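Local coordinates for adapter protein MecA 1 (Bacillus subtilis, PDB 3JTP) that acts as an adaptor that brings unfolded, aggregated and regulatory proteins such as ComK to the ClpC protease, which its C-terminal domain, the part present here, binds, at residues Thr32-Phe37 / Tyr41-Asp46. The protein carries 3 engineered substitutions. Numbering follows the deposited sequence.
Sequences TTLYSF and YYLYVD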
loop_
_atom_site.group_PDB
_atom_site.type_symbol
_atom_site.label_atom_id
_atom_site.label_comp_id
_atom_site.label_asym_id
_atom_site.label_seq_id
_atom_site.Cartn_x
_atom_site.Cartn_y
_atom_site.Cartn_z
ATOM N N THR A 32 6.685 -0.539 1.459
ATOM C CA THR A 32 5.257 -0.537 1.702
ATOM C C THR A 32 4.992 -1.283 3.002
ATOM O O THR A 32 5.599 -2.320 3.255
ATOM C CB THR A 32 4.479 -1.173 0.535
ATOM O OG1 THR A 32 5.050 -2.449 0.205
ATOM C CG2 THR A 32 4.533 -0.276 -0.682
ATOM N N THR A 33 4.126 -0.720 3.846
ATOM C CA THR A 33 3.645 -1.416 5.037
ATOM C C THR A 33 2.123 -1.512 4.971
ATOM O O THR A 33 1.440 -0.554 4.600
ATOM C CB THR A 33 4.123 -0.721 6.346
ATOM O OG1 THR A 33 5.555 -0.726 6.376
ATOM C CG2 THR A 33 3.589 -1.440 7.610
ATOM N N LEU A 34 1.596 -2.684 5.302
ATOM C CA LEU A 34 0.166 -2.925 5.178
ATOM C C LEU A 34 -0.503 -3.084 6.542
ATOM O O LEU A 34 -0.009 -3.825 7.391
ATOM C CB LEU A 34 -0.081 -4.163 4.301
ATOM C CG LEU A 34 -1.541 -4.550 4.049
ATOM C CD1 LEU A 34 -2.209 -3.640 3.003
ATOM C CD2 LEU A 34 -1.623 -6.017 3.618
ATOM N N TYR A 35 -1.622 -2.381 6.738
ATOM C CA TYR A 35 -2.425 -2.481 7.952
ATOM C C TYR A 35 -3.879 -2.805 7.582
ATOM O O TYR A 35 -4.293 -2.556 6.447
ATOM C CB TYR A 35 -2.440 -1.145 8.723
ATOM C CG TYR A 35 -1.115 -0.654 9.251
ATOM C CD1 TYR A 35 -0.778 -0.771 10.601
ATOM C CD2 TYR A 35 -0.208 -0.041 8.406
ATOM C CE1 TYR A 35 0.444 -0.302 11.076
ATOM C CE2 TYR A 35 1.002 0.422 8.865
ATOM C CZ TYR A 35 1.327 0.290 10.187
ATOM O OH TYR A 35 2.550 0.763 10.584
ATOM N N SER A 36 -4.658 -3.326 8.532
ATOM C CA SER A 36 -6.124 -3.257 8.417
ATOM C C SER A 36 -6.668 -2.319 9.468
ATOM O O SER A 36 -6.029 -2.095 10.496
ATOM C CB SER A 36 -6.817 -4.625 8.562
ATOM O OG SER A 36 -6.369 -5.343 9.699
ATOM N N PHE A 37 -7.860 -1.792 9.212
ATOM C CA PHE A 37 -8.499 -0.884 10.137
ATOM C C PHE A 37 -9.959 -0.690 9.726
ATOM O O PHE A 37 -10.256 -0.269 8.606
ATOM C CB PHE A 37 -7.727 0.443 10.179
ATOM C CG PHE A 37 -8.307 1.464 11.119
ATOM C CD1 PHE A 37 -8.258 1.270 12.494
ATOM C CD2 PHE A 37 -8.877 2.632 10.628
ATOM C CE1 PHE A 37 -8.797 2.226 13.373
ATOM C CE2 PHE A 37 -9.414 3.593 11.499
ATOM C CZ PHE A 37 -9.377 3.387 12.868
ATOM N N TYR A 41 -8.277 -1.879 4.199
ATOM C CA TYR A 41 -6.831 -2.122 4.240
ATOM C C TYR A 41 -6.126 -0.822 3.902
ATOM O O TYR A 41 -6.620 -0.023 3.101
ATOM C CB TYR A 41 -6.415 -3.266 3.288
ATOM C CG TYR A 41 -6.943 -4.601 3.764
ATOM C CD1 TYR A 41 -6.187 -5.408 4.606
ATOM C CD2 TYR A 41 -8.226 -5.030 3.420
ATOM C CE1 TYR A 41 -6.681 -6.612 5.078
ATOM C CE2 TYR A 41 -8.735 -6.235 3.897
ATOM C CZ TYR A 41 -7.951 -7.023 4.725
ATOM O OH TYR A 41 -8.434 -8.229 5.191
ATOM N N TYR A 42 -4.990 -0.594 4.539
ATOM C CA TYR A 42 -4.250 0.634 4.346
ATOM C C TYR A 42 -2.811 0.296 4.033
ATOM O O TYR A 42 -2.186 -0.506 4.719
ATOM C CB TYR A 42 -4.343 1.515 5.603
ATOM C CG TYR A 42 -5.744 2.013 5.850
ATOM C CD1 TYR A 42 -6.117 3.293 5.479
ATOM C CD2 TYR A 42 -6.700 1.190 6.437
ATOM C CE1 TYR A 42 -7.406 3.750 5.697
ATOM C CE2 TYR A 42 -7.998 1.641 6.658
ATOM C CZ TYR A 42 -8.342 2.921 6.288
ATOM O OH TYR A 42 -9.627 3.379 6.504
ATOM N N LEU A 43 -2.299 0.887 2.968
ATOM C CA LEU A 43 -0.942 0.611 2.554
ATOM C C LEU A 43 -0.153 1.835 2.921
ATOM O O LEU A 43 -0.333 2.881 2.315
ATOM C CB LEU A 43 -0.860 0.455 1.037
ATOM C CG LEU A 43 -0.102 -0.703 0.376
ATOM C CD1 LEU A 43 0.531 -0.262 -0.948
ATOM C CD2 LEU A 43 0.922 -1.300 1.291
ATOM N N TYR A 44 0.735 1.736 3.888
ATOM C CA TYR A 44 1.669 2.839 4.019
ATOM C C TYR A 44 2.706 2.761 2.893
ATOM O O TYR A 44 3.371 1.750 2.728
ATOM C CB TYR A 44 2.340 2.852 5.374
ATOM C CG TYR A 44 3.335 3.975 5.496
ATOM C CD1 TYR A 44 2.922 5.304 5.474
ATOM C CD2 TYR A 44 4.692 3.705 5.636
ATOM C CE1 TYR A 44 3.833 6.332 5.573
ATOM C CE2 TYR A 44 5.615 4.723 5.749
ATOM C CZ TYR A 44 5.187 6.028 5.710
ATOM O OH TYR A 44 6.127 7.020 5.818
ATOM N N VAL A 45 2.831 3.820 2.110
ATOM C CA VAL A 45 3.703 3.770 0.939
ATOM C C VAL A 45 4.800 4.828 0.939
ATOM O O VAL A 45 4.520 6.020 0.780
ATOM C CB VAL A 45 2.911 3.931 -0.348
ATOM C CG1 VAL A 45 3.866 3.952 -1.546
ATOM C CG2 VAL A 45 1.929 2.805 -0.472
ATOM N N ASP A 46 6.044 4.383 1.093
ATOM C CA ASP A 46 7.187 5.286 1.114
ATOM C C ASP A 46 8.017 5.123 -0.139
ATOM O O ASP A 46 8.728 4.127 -0.301
ATOM C CB ASP A 46 8.067 5.029 2.337
ATOM C CG ASP A 46 9.165 6.076 2.492
ATOM O OD1 ASP A 46 9.206 7.010 1.655
ATOM O OD2 ASP A 46 9.977 5.970 3.448
#
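Thr33 and Tyr44, and two residues nearer the turn Tyr35 and Tyr42, form the hydrogen-bonded pairs of an antiparallel hairpin whose arms are 32-37 and 41-46. Thr33 N meets Tyr44 O at 2.8 Å; the return bond from Tyr44 N to Thr33 O is modelled implausibly short, and its exact length is doubtful. At the second pair both bonds are nearly straight, with N-H...O angles of 170°: Tyr35 N reaches Tyr42 O, and Tyr42 N lies 2.8 Å from Tyr35 O. CA-H...O contacts supplement them, the closest from Thr32 CA to Tyr44 O at 3.1 Å.

Thr32, Leu34, Ser36, Tyr41, Leu43 and Val45 share one face of the sheet. Here Leu43 reaches across the strands, its CD2 lying 3.6 Å from Thr32 CB, while the Thr32 and Val45 side chains lie side by side, pointing the same way, their CG2 methyls in contact. Leu34 has CG anti to its backbone N (chi1 -179°) and lays CD1 4.2 Å from Tyr41 CB. Ser36 CB touches the Tyr41 ring obliquely.

On the face of Thr33, Tyr35, Tyr42 and Tyr44, CB of Thr33 and of Tyr44 meet at 4.1 Å. Near the turn, the Tyr42 ring offers its edge to Phe37: CE2 lies 3.7 Å from Phe37 CB, with Phe37 O in the ring plane.

The hairpin supplies two inner strands of the antiparallel sheet, with strand 8-13 beside 41-46 and strand 81-84 beside 32-37. Helix 88-96 packs on Thr32, Leu34 and Leu43, and Thr32 OG1 is hydrogen-bonded to Leu89 N; Thr33 OG1 pairs with Glu86 N. On the face of Tyr35 and Tyr42, helix 73-79 packs at the turn end and also touches Phe37.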